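Local coordinates for UDP-N-Acetylenolpyruvylglucosamine Reductase (Thermus caldophilus, PDB 2GQT), which reduces UDP-N-acetylenolpyruvylglucosamine to UDP-N-acetylmuramate with NADPH and bound FAD, a step of bacterial peptidoglycan synthesis, at residues E68-A80 and I161-P173. Sequence-based numbering, arbitrary orientation.
Sequences EFQTYDLKGWVGA and IVTRVRLKLKERP. With FAD (flavin-adenine dinucleotide), chain C.
Val78 and Val165 form the hydrogen-bonded pair that joins 77-79 to 161-167 as antiparallel strands. They belong to the antiparallel sheet of the FAD-binding domain of this MurB enzyme. Val78 N donates to Val165 O at 2.8 Å, nearly in line with the carbonyl, and Val165 N returns a bond to Val78 O. One face of the pair is tightly packed. There Val78 CB meets Val165 CG2, and Val78 CG2 touches Leu167 CD1, with Leu87 of helix 84-93 also against Val78. Leu74 CD2 extends this apolar patch to Leu169.

The other face carries Trp77, Arg164 and Arg166 and is partly exposed. Arg166 CG sits over the six-membered ring of Trp77, 3.5 Å from its centroid, a CH-pi contact. Its guanidinium stands steeply to the indole, and Trp77 NE1 lies at the guanidinium edge, 3.6 Å from Arg166 NH1. Arg164 CG lies against Trp77 CE3. With alanine at Trp77, the aliphatic parts of both arginines would probably lose their shared support, leaving Arg166 freer to turn. The bend of Arg164 at chi3 (-111°) carries NH2 to Glu68 OE2, a salt bridge on the anti side of the carboxylate; its modelled 2.5 Å is unusually short. Glu132 forms a salt bridge with Arg164 NH1. The far end is looser: water bridges Lys75 NZ and Glu171 OE1, which stand 4.3 Å apart.

At the opposite end, Ala80 N donates to Thr163 O from above the carbonyl plane. Next to it, Val162 binds the FAD adenine through its backbone: N donates to N1A, and O accepts from N6A at 2.9 Å.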
ATOM      1  N   GLU A  68      17.463   3.981   9.006  1.00 11.71           N
ATOM      2  CA  GLU A  68      17.089   3.164  10.158  1.00 12.82           C
ATOM      3  C   GLU A  68      15.657   2.629  10.052  1.00 12.24           C
ATOM      4  O   GLU A  68      15.318   1.603  10.656  1.00 13.25           O
ATOM      5  CB  GLU A  68      17.270   3.943  11.460  1.00 14.18           C
ATOM      6  CG  GLU A  68      16.220   5.013  11.714  1.00 16.39           C
ATOM      7  CD  GLU A  68      16.341   5.623  13.090  1.00 19.04           C
ATOM      8  OE1 GLU A  68      17.319   6.356  13.325  1.00 21.21           O
ATOM      9  OE2 GLU A  68      15.445   5.386  13.928  1.00 20.96           O
ATOM     10  N   PHE A  69      14.827   3.304   9.256  1.00 10.67           N
ATOM     11  CA  PHE A  69      13.431   2.890   9.083  1.00 10.30           C
ATOM     12  C   PHE A  69      13.267   1.720   8.111  1.00 10.49           C
ATOM     13  O   PHE A  69      12.163   1.226   7.942  1.00  9.69           O
ATOM     14  CB  PHE A  69      12.561   4.083   8.680  1.00 10.82           C
ATOM     15  CG  PHE A  69      12.637   5.229   9.647  1.00 10.68           C
ATOM     16  CD1 PHE A  69      13.327   6.383   9.310  1.00 10.93           C
ATOM     17  CD2 PHE A  69      12.051   5.142  10.905  1.00 10.99           C
ATOM     18  CE1 PHE A  69      13.419   7.449  10.204  1.00 12.24           C
ATOM     19  CE2 PHE A  69      12.140   6.202  11.806  1.00 11.87           C
ATOM     20  CZ  PHE A  69      12.833   7.348  11.455  1.00 11.52           C
ATOM     21  N   GLN A  70      14.364   1.278   7.482  1.00 10.93           N
ATOM     22  CA  GLN A  70      14.354   0.131   6.562  1.00 12.46           C
ATOM     23  C   GLN A  70      15.080  -1.090   7.150  1.00 11.24           C
ATOM     24  O   GLN A  70      15.210  -2.138   6.505  1.00 11.42           O
ATOM     25  CB  GLN A  70      15.006   0.511   5.227  1.00 14.02           C
ATOM     26  CG  GLN A  70      14.142   1.181   4.184  1.00 15.27           C
ATOM     27  CD  GLN A  70      14.939   1.475   2.924  1.00 15.16           C
ATOM     28  OE1 GLN A  70      14.639   0.969   1.841  1.00 18.24           O
ATOM     29  NE2 GLN A  70      15.992   2.265   3.075  1.00 16.99           N
ATOM     30  N   THR A  71      15.581  -0.969   8.364  1.00 11.22           N
ATOM     31  CA  THR A  71      16.184  -2.128   8.995  1.00 12.30           C
ATOM     32  C   THR A  71      15.134  -2.892   9.806  1.00 11.35           C
ATOM     33  O   THR A  71      14.105  -2.325  10.213  1.00 10.88           O
ATOM     34  CB  THR A  71      17.387  -1.758   9.861  1.00 13.58           C
ATOM     35  OG1 THR A  71      16.944  -0.946  10.934  1.00 14.44           O
ATOM     36  CG2 THR A  71      18.422  -0.980   9.061  1.00 14.73           C
ATOM     37  N   TYR A  72      15.375  -4.180  10.029  1.00 11.51           N
ATOM     38  CA  TYR A  72      14.368  -5.039  10.627  1.00 11.60           C
ATOM     39  C   TYR A  72      14.978  -6.227  11.342  1.00 11.74           C
ATOM     40  O   TYR A  72      16.073  -6.700  11.001  1.00 12.72           O
ATOM     41  CB  TYR A  72      13.357  -5.533   9.571  1.00 11.58           C
ATOM     42  CG  TYR A  72      13.975  -6.439   8.526  1.00 10.99           C
ATOM     43  CD1 TYR A  72      13.932  -7.832   8.664  1.00 11.11           C
ATOM     44  CD2 TYR A  72      14.629  -5.909   7.411  1.00 11.72           C
ATOM     45  CE1 TYR A  72      14.515  -8.661   7.718  1.00 11.02           C
ATOM     46  CE2 TYR A  72      15.210  -6.738   6.468  1.00 12.47           C
ATOM     47  CZ  TYR A  72      15.146  -8.110   6.623  1.00 11.37           C
ATOM     48  OH  TYR A  72      15.725  -8.936   5.683  1.00 13.34           O
ATOM     49  N   ASP A  73      14.246  -6.719  12.326  1.00 12.24           N
ATOM     50  CA  ASP A  73      14.534  -7.979  12.986  1.00 12.97           C
ATOM     51  C   ASP A  73      13.168  -8.628  13.176  1.00 12.64           C
ATOM     52  O   ASP A  73      12.313  -8.054  13.848  1.00 12.12           O
ATOM     53  CB  ASP A  73      15.210  -7.705  14.340  1.00 14.01           C
ATOM     54  CG  ASP A  73      15.641  -8.969  15.071  1.00 16.69           C
ATOM     55  OD1 ASP A  73      15.037 -10.037  14.876  1.00 17.15           O
ATOM     56  OD2 ASP A  73      16.592  -8.876  15.877  1.00 20.95           O
ATOM     57  N   LEU A  74      12.936  -9.800  12.583  1.00 12.86           N
ATOM     58  CA  LEU A  74      11.621 -10.447  12.701  1.00 13.53           C
ATOM     59  C   LEU A  74      11.173 -10.688  14.137  1.00 14.44           C
ATOM     60  O   LEU A  74       9.976 -10.738  14.419  1.00 15.04           O
ATOM     61  CB  LEU A  74      11.598 -11.783  11.966  1.00 13.52           C
ATOM     62  CG  LEU A  74      11.582 -11.730  10.442  1.00 13.66           C
ATOM     63  CD1 LEU A  74      11.820 -13.127   9.930  1.00 13.92           C
ATOM     64  CD2 LEU A  74      10.269 -11.161   9.891  1.00 15.26           C
ATOM     65  N   LYS A  75      12.136 -10.852  15.034  1.00 15.25           N
ATOM     66  CA  LYS A  75      11.840 -11.119  16.436  1.00 16.31           C
ATOM     67  C   LYS A  75      12.003  -9.860  17.290  1.00 15.54           C
ATOM     68  O   LYS A  75      11.976  -9.923  18.526  1.00 16.69           O
ATOM     69  CB  LYS A  75      12.721 -12.262  16.948  1.00 16.61           C
ATOM     70  CG  LYS A  75      12.390 -13.614  16.317  1.00 17.72           C
ATOM     71  CD  LYS A  75      13.351 -14.704  16.771  1.00 18.25           C
ATOM     72  CE  LYS A  75      12.917 -16.072  16.272  1.00 22.12           C
ATOM     73  NZ  LYS A  75      11.566 -16.458  16.771  1.00 24.56           N
ATOM     74  N   GLY A  76      12.162  -8.718  16.624  1.00 14.14           N
ATOM     75  CA  GLY A  76      12.274  -7.433  17.308  1.00 12.88           C
ATOM     76  C   GLY A  76      11.557  -6.346  16.537  1.00 11.50           C
ATOM     77  O   GLY A  76      10.455  -6.555  16.033  1.00 12.09           O
ATOM     78  N   TRP A  77      12.179  -5.178  16.453  1.00 10.01           N
ATOM     79  CA  TRP A  77      11.562  -4.067  15.746  1.00  9.26           C
ATOM     80  C   TRP A  77      11.813  -4.149  14.252  1.00  8.71           C
ATOM     81  O   TRP A  77      12.915  -4.510  13.801  1.00  9.29           O
ATOM     82  CB  TRP A  77      12.049  -2.738  16.316  1.00  9.75           C
ATOM     83  CG  TRP A  77      11.438  -2.448  17.658  1.00  9.56           C
ATOM     84  CD1 TRP A  77      11.985  -2.698  18.884  1.00 10.35           C
ATOM     85  CD2 TRP A  77      10.140  -1.898  17.899  1.00 10.36           C
ATOM     86  NE1 TRP A  77      11.110  -2.320  19.875  1.00 11.03           N
ATOM     87  CE2 TRP A  77       9.969  -1.827  19.297  1.00 10.53           C
ATOM     88  CE3 TRP A  77       9.104  -1.447  17.063  1.00 10.52           C
ATOM     89  CZ2 TRP A  77       8.806  -1.307  19.884  1.00 10.85           C
ATOM     90  CZ3 TRP A  77       7.948  -0.941  17.645  1.00 10.54           C
ATOM     91  CH2 TRP A  77       7.805  -0.888  19.039  1.00 11.03           C
ATOM     92  N   VAL A  78      10.769  -3.809  13.500  1.00  8.43           N
ATOM     93  CA  VAL A  78      10.771  -3.865  12.053  1.00  8.25           C
ATOM     94  C   VAL A  78      10.458  -2.464  11.540  1.00  8.22           C
ATOM     95  O   VAL A  78       9.396  -1.921  11.822  1.00  7.36           O
ATOM     96  CB  VAL A  78       9.705  -4.883  11.551  1.00  8.17           C
ATOM     97  CG1 VAL A  78       9.518  -4.822  10.044  1.00  8.70           C
ATOM     98  CG2 VAL A  78      10.056  -6.302  12.001  1.00  9.19           C
ATOM     99  N   GLY A  79      11.378  -1.856  10.809  1.00  8.11           N
ATOM    100  CA  GLY A  79      11.174  -0.504  10.311  1.00  8.12           C
ATOM    101  C   GLY A  79      10.015  -0.392   9.338  1.00  8.11           C
ATOM    102  O   GLY A  79       9.780  -1.290   8.542  1.00  8.76           O
ATOM    103  N   ALA A  80       9.288   0.721   9.401  1.00  7.61           N
ATOM    104  CA  ALA A  80       8.103   0.895   8.559  1.00  8.01           C
ATOM    105  C   ALA A  80       8.408   1.061   7.075  1.00  7.47           C
ATOM    106  O   ALA A  80       7.523   0.863   6.242  1.00  7.17           O
ATOM    107  CB  ALA A  80       7.277   2.052   9.053  1.00  8.66           C
ATOM    108  N   ILE A 161       2.795   9.136  11.521  1.00  9.91           N
ATOM    109  CA  ILE A 161       3.675   8.389  10.634  1.00  9.84           C
ATOM    110  C   ILE A 161       4.066   7.099  11.345  1.00  9.35           C
ATOM    111  O   ILE A 161       4.690   7.135  12.406  1.00  9.43           O
ATOM    112  CB  ILE A 161       4.932   9.206  10.290  1.00  9.92           C
ATOM    113  CG1 ILE A 161       4.538  10.557   9.688  1.00 11.44           C
ATOM    114  CG2 ILE A 161       5.848   8.409   9.342  1.00 10.10           C
ATOM    115  CD1 ILE A 161       5.717  11.438   9.347  1.00 13.13           C
ATOM    116  N   VAL A 162       3.675   5.958  10.786  1.00  8.78           N
ATOM    117  CA  VAL A 162       4.140   4.675  11.306  1.00  8.20           C
ATOM    118  C   VAL A 162       5.635   4.564  11.008  1.00  7.96           C
ATOM    119  O   VAL A 162       6.051   4.724   9.862  1.00  8.36           O
ATOM    120  CB  VAL A 162       3.380   3.514  10.660  1.00  8.05           C
ATOM    121  CG1 VAL A 162       3.905   2.166  11.162  1.00  8.67           C
ATOM    122  CG2 VAL A 162       1.878   3.658  10.918  1.00  9.26           C
ATOM    123  N   THR A 163       6.430   4.337  12.046  1.00  8.15           N
ATOM    124  CA  THR A 163       7.884   4.327  11.896  1.00  8.32           C
ATOM    125  C   THR A 163       8.507   2.945  12.092  1.00  8.64           C
ATOM    126  O   THR A 163       9.573   2.670  11.532  1.00  8.90           O
ATOM    127  CB  THR A 163       8.545   5.317  12.866  1.00  8.40           C
ATOM    128  OG1 THR A 163       8.007   5.116  14.178  1.00  9.23           O
ATOM    129  CG2 THR A 163       8.262   6.737  12.424  1.00 10.28           C
ATOM    130  N   ARG A 164       7.828   2.080  12.843  1.00  9.21           N
ATOM    131  CA  ARG A 164       8.391   0.802  13.267  1.00 10.15           C
ATOM    132  C   ARG A 164       7.272  -0.060  13.833  1.00  8.99           C
ATOM    133  O   ARG A 164       6.345   0.476  14.428  1.00  9.21           O
ATOM    134  CB  ARG A 164       9.349   1.108  14.424  1.00 13.13           C
ATOM    135  CG  ARG A 164      10.633   0.376  14.504  1.00 15.29           C
ATOM    136  CD  ARG A 164      11.506   1.183  15.457  1.00 16.43           C
ATOM    137  NE  ARG A 164      12.591   1.778  14.702  1.00 18.10           N
ATOM    138  CZ  ARG A 164      12.862   3.072  14.560  1.00 18.55           C
ATOM    139  NH1 ARG A 164      12.152   4.027  15.152  1.00 18.70           N
ATOM    140  NH2 ARG A 164      13.901   3.408  13.817  1.00 19.47           N
ATOM    141  N   VAL A 165       7.372  -1.376  13.691  1.00  8.58           N
ATOM    142  CA  VAL A 165       6.400  -2.291  14.284  1.00  8.74           C
ATOM    143  C   VAL A 165       7.089  -3.486  14.939  1.00  8.82           C
ATOM    144  O   VAL A 165       8.248  -3.788  14.636  1.00  8.72           O
ATOM    145  CB  VAL A 165       5.356  -2.812  13.249  1.00  8.32           C
ATOM    146  CG1 VAL A 165       4.659  -1.668  12.530  1.00  8.82           C
ATOM    147  CG2 VAL A 165       5.984  -3.782  12.249  1.00  9.04           C
ATOM    148  N   ARG A 166       6.350  -4.172  15.803  1.00  9.38           N
ATOM    149  CA  ARG A 166       6.701  -5.501  16.265  1.00 10.02           C
ATOM    150  C   ARG A 166       5.655  -6.427  15.696  1.00 10.32           C
ATOM    151  O   ARG A 166       4.466  -6.131  15.750  1.00 10.30           O
ATOM    152  CB  ARG A 166       6.693  -5.591  17.788  1.00  9.87           C
ATOM    153  CG  ARG A 166       7.648  -4.654  18.493  1.00 11.34           C
ATOM    154  CD  ARG A 166       7.720  -5.010  19.955  1.00 14.83           C
ATOM    155  NE  ARG A 166       8.199  -6.383  20.087  1.00 15.24           N
ATOM    156  CZ  ARG A 166       9.455  -6.732  20.380  1.00 14.34           C
ATOM    157  NH1 ARG A 166      10.357  -5.803  20.652  1.00 16.24           N
ATOM    158  NH2 ARG A 166       9.790  -8.016  20.436  1.00 13.42           N
ATOM    159  N   LEU A 167       6.107  -7.556  15.166  1.00 11.24           N
ATOM    160  CA  LEU A 167       5.232  -8.524  14.530  1.00 11.91           C
ATOM    161  C   LEU A 167       4.823  -9.633  15.489  1.00 12.83           C
ATOM    162  O   LEU A 167       5.567  -9.981  16.419  1.00 13.44           O
ATOM    163  CB  LEU A 167       5.906  -9.110  13.283  1.00 11.86           C
ATOM    164  CG  LEU A 167       6.309  -8.127  12.182  1.00 11.24           C
ATOM    165  CD1 LEU A 167       7.101  -8.849  11.099  1.00 10.77           C
ATOM    166  CD2 LEU A 167       5.110  -7.427  11.561  1.00 11.57           C
ATOM    167  N   LYS A 168       3.644 -10.194  15.242  1.00 14.17           N
ATOM    168  CA  LYS A 168       3.125 -11.315  16.006  1.00 15.17           C
ATOM    169  C   LYS A 168       3.301 -12.570  15.161  1.00 15.37           C
ATOM    170  O   LYS A 168       2.547 -12.799  14.214  1.00 15.83           O
ATOM    171  CB  LYS A 168       1.646 -11.078  16.327  1.00 16.05           C
ATOM    172  CG  LYS A 168       1.022 -12.142  17.208  1.00 17.75           C
ATOM    173  CD  LYS A 168      -0.471 -11.906  17.361  1.00 20.84           C
ATOM    174  CE  LYS A 168      -1.130 -13.010  18.159  1.00 22.30           C
ATOM    175  NZ  LYS A 168      -2.583 -12.745  18.330  1.00 24.06           N
ATOM    176  N   LEU A 169       4.323 -13.356  15.479  1.00 15.54           N
ATOM    177  CA  LEU A 169       4.673 -14.536  14.686  1.00 16.32           C
ATOM    178  C   LEU A 169       4.821 -15.761  15.570  1.00 17.13           C
ATOM    179  O   LEU A 169       5.123 -15.643  16.764  1.00 17.49           O
ATOM    180  CB  LEU A 169       5.970 -14.300  13.910  1.00 15.96           C
ATOM    181  CG  LEU A 169       6.061 -13.042  13.042  1.00 15.78           C
ATOM    182  CD1 LEU A 169       7.479 -12.827  12.537  1.00 16.57           C
ATOM    183  CD2 LEU A 169       5.072 -13.097  11.883  1.00 17.30           C
ATOM    184  N   LYS A 170       4.617 -16.932  14.973  1.00 17.96           N
ATOM    185  CA  LYS A 170       4.630 -18.200  15.698  1.00 19.09           C
ATOM    186  C   LYS A 170       5.443 -19.230  14.928  1.00 19.16           C
ATOM    187  O   LYS A 170       5.372 -19.301  13.704  1.00 18.60           O
ATOM    188  CB  LYS A 170       3.204 -18.712  15.891  1.00 20.09           C
ATOM    189  CG  LYS A 170       3.011 -19.612  17.111  1.00 22.15           C
ATOM    190  CD  LYS A 170       2.696 -18.803  18.374  1.00 24.39           C
ATOM    191  CE  LYS A 170       1.202 -18.510  18.515  1.00 25.85           C
ATOM    192  NZ  LYS A 170       0.419 -19.719  18.912  1.00 26.55           N
ATOM    193  N   GLU A 171       6.201 -20.046  15.654  1.00 19.24           N
ATOM    194  CA  GLU A 171       7.044 -21.060  15.028  1.00 20.29           C
ATOM    195  C   GLU A 171       6.220 -22.161  14.360  1.00 19.60           C
ATOM    196  O   GLU A 171       5.320 -22.735  14.978  1.00 20.23           O
ATOM    197  CB  GLU A 171       8.008 -21.660  16.053  1.00 20.12           C
ATOM    198  CG  GLU A 171       9.024 -20.660  16.584  1.00 22.03           C
ATOM    199  CD  GLU A 171       9.960 -21.243  17.627  1.00 22.11           C
ATOM    200  OE1 GLU A 171      10.899 -20.528  18.040  1.00 26.12           O
ATOM    201  OE2 GLU A 171       9.763 -22.406  18.039  1.00 25.89           O
ATOM    202  N   ARG A 172       6.527 -22.423  13.093  1.00 18.94           N
ATOM    203  CA  ARG A 172       5.917 -23.503  12.317  1.00 18.61           C
ATOM    204  C   ARG A 172       6.958 -24.052  11.350  1.00 17.85           C
ATOM    205  O   ARG A 172       7.887 -23.334  10.979  1.00 18.17           O
ATOM    206  CB  ARG A 172       4.715 -22.995  11.513  1.00 18.92           C
ATOM    207  CG  ARG A 172       3.422 -22.843  12.294  1.00 21.16           C
ATOM    208  CD  ARG A 172       2.223 -22.825  11.354  1.00 24.93           C
ATOM    209  NE  ARG A 172       1.036 -23.401  11.981  1.00 28.24           N
ATOM    210  CZ  ARG A 172       0.090 -22.706  12.609  1.00 29.75           C
ATOM    211  NH1 ARG A 172       0.164 -21.381  12.699  1.00 29.71           N
ATOM    212  NH2 ARG A 172      -0.942 -23.341  13.145  1.00 29.67           N
ATOM    213  N   PRO A 173       6.819 -25.330  10.936  1.00 17.15           N
ATOM    214  CA  PRO A 173       7.715 -25.856   9.907  1.00 16.92           C
ATOM    215  C   PRO A 173       7.727 -24.989   8.650  1.00 16.56           C
ATOM    216  O   PRO A 173       6.667 -24.568   8.171  1.00 16.59           O
ATOM    217  CB  PRO A 173       7.111 -27.226   9.596  1.00 17.02           C
ATOM    218  CG  PRO A 173       6.444 -27.632  10.858  1.00 17.39           C
ATOM    219  CD  PRO A 173       5.859 -26.351  11.392  1.00 17.48           C
TER
HETATM  220  PA  FAD C 601       1.177   3.929  -0.433  1.00  6.88           P
HETATM  221  O1A FAD C 601       0.369   3.586  -1.613  1.00  7.23           O
HETATM  222  O2A FAD C 601       2.510   4.552  -0.597  1.00  6.86           O
HETATM  223  O5B FAD C 601       0.353   4.846   0.566  1.00  7.10           O
HETATM  224  C5B FAD C 601      -0.984   4.474   0.921  1.00  8.23           C
HETATM  225  C4B FAD C 601      -1.437   5.268   2.126  1.00  8.05           C
HETATM  226  O4B FAD C 601      -0.616   4.900   3.254  1.00  7.34           O
HETATM  227  C3B FAD C 601      -1.298   6.789   1.970  1.00  8.81           C
HETATM  228  O3B FAD C 601      -2.338   7.401   2.734  1.00 10.30           O
HETATM  229  C2B FAD C 601       0.058   7.058   2.612  1.00  8.26           C
HETATM  230  O2B FAD C 601       0.171   8.398   3.091  1.00  8.97           O
HETATM  231  C1B FAD C 601       0.016   6.095   3.779  1.00  8.04           C
HETATM  232  N9A FAD C 601       1.331   5.703   4.328  1.00  7.32           N
HETATM  233  C8A FAD C 601       2.327   5.089   3.671  1.00  7.52           C
HETATM  234  N7A FAD C 601       3.340   4.881   4.516  1.00  7.47           N
HETATM  235  C5A FAD C 601       2.977   5.337   5.720  1.00  7.00           C
HETATM  236  C6A FAD C 601       3.594   5.422   6.974  1.00  6.91           C
HETATM  237  N6A FAD C 601       4.825   4.951   7.211  1.00  8.04           N
HETATM  238  N1A FAD C 601       2.904   5.978   7.990  1.00  8.05           N
HETATM  239  C2A FAD C 601       1.668   6.464   7.807  1.00  8.65           C
HETATM  240  N3A FAD C 601       1.042   6.424   6.634  1.00  8.09           N
HETATM  241  C4A FAD C 601       1.695   5.870   5.594  1.00  7.09           C
HETATM  242  N1  FAD C 601      -4.206  -4.152  -0.709  1.00 10.78           N
HETATM  243  C2  FAD C 601      -4.787  -5.064   0.147  1.00 10.76           C
HETATM  244  O2  FAD C 601      -5.280  -4.682   1.198  1.00 11.23           O
HETATM  245  N3  FAD C 601      -4.837  -6.410  -0.202  1.00 10.66           N
HETATM  246  C4  FAD C 601      -4.289  -6.878  -1.390  1.00 10.75           C
HETATM  247  O4  FAD C 601      -4.343  -8.082  -1.661  1.00 11.26           O
HETATM  248  C4X FAD C 601      -3.694  -5.950  -2.244  1.00 10.21           C
HETATM  249  N5  FAD C 601      -3.142  -6.373  -3.450  1.00 11.95           N
HETATM  250  C5X FAD C 601      -2.488  -5.443  -4.270  1.00 11.12           C
HETATM  251  C6  FAD C 601      -1.878  -5.888  -5.443  1.00 11.84           C
HETATM  252  C7  FAD C 601      -1.208  -4.997  -6.276  1.00 12.13           C
HETATM  253  C7M FAD C 601      -0.535  -5.511  -7.554  1.00 13.44           C
HETATM  254  C8  FAD C 601      -1.160  -3.642  -5.927  1.00 11.92           C
HETATM  255  C8M FAD C 601      -0.431  -2.642  -6.835  1.00 12.56           C
HETATM  256  C9  FAD C 601      -1.777  -3.199  -4.760  1.00 11.32           C
HETATM  257  C9A FAD C 601      -2.446  -4.088  -3.919  1.00 11.55           C
HETATM  258  N10 FAD C 601      -3.072  -3.654  -2.739  1.00 10.88           N
HETATM  259  C10 FAD C 601      -3.660  -4.596  -1.898  1.00 10.28           C
HETATM  260  C1' FAD C 601      -3.148  -2.216  -2.368  1.00  9.70           C
HETATM  261  C2' FAD C 601      -1.895  -1.736  -1.617  1.00  9.86           C
HETATM  262  O2' FAD C 601      -0.788  -2.630  -1.842  1.00  9.75           O
HETATM  263  C3' FAD C 601      -2.125  -1.624  -0.109  1.00  9.30           C
HETATM  264  O3' FAD C 601      -3.151  -0.656   0.154  1.00 10.00           O
HETATM  265  C4' FAD C 601      -0.835  -1.261   0.638  1.00  9.36           C
HETATM  266  O4' FAD C 601      -1.055  -1.386   2.044  1.00 10.41           O
HETATM  267  C5' FAD C 601      -0.330   0.147   0.334  1.00  8.62           C
HETATM  268  O5' FAD C 601       0.964   0.259   0.929  1.00  7.88           O
HETATM  269  P   FAD C 601       2.051   1.225   0.272  1.00  7.79           P
HETATM  270  O1P FAD C 601       3.245   1.158   1.136  1.00  7.60           O
HETATM  271  O2P FAD C 601       2.189   0.986  -1.181  1.00  7.81           O
HETATM  272  O3P FAD C 601       1.326   2.634   0.537  1.00  7.28           O
HETATM  273  O   HOH W   1      13.710  -0.068  12.616  1.00 25.08           O
HETATM  274  O   HOH W   2       8.756  -8.540  15.503  1.00 15.74           O
HETATM  275  O   HOH W   3      12.051 -19.307  16.025  1.00 41.50           O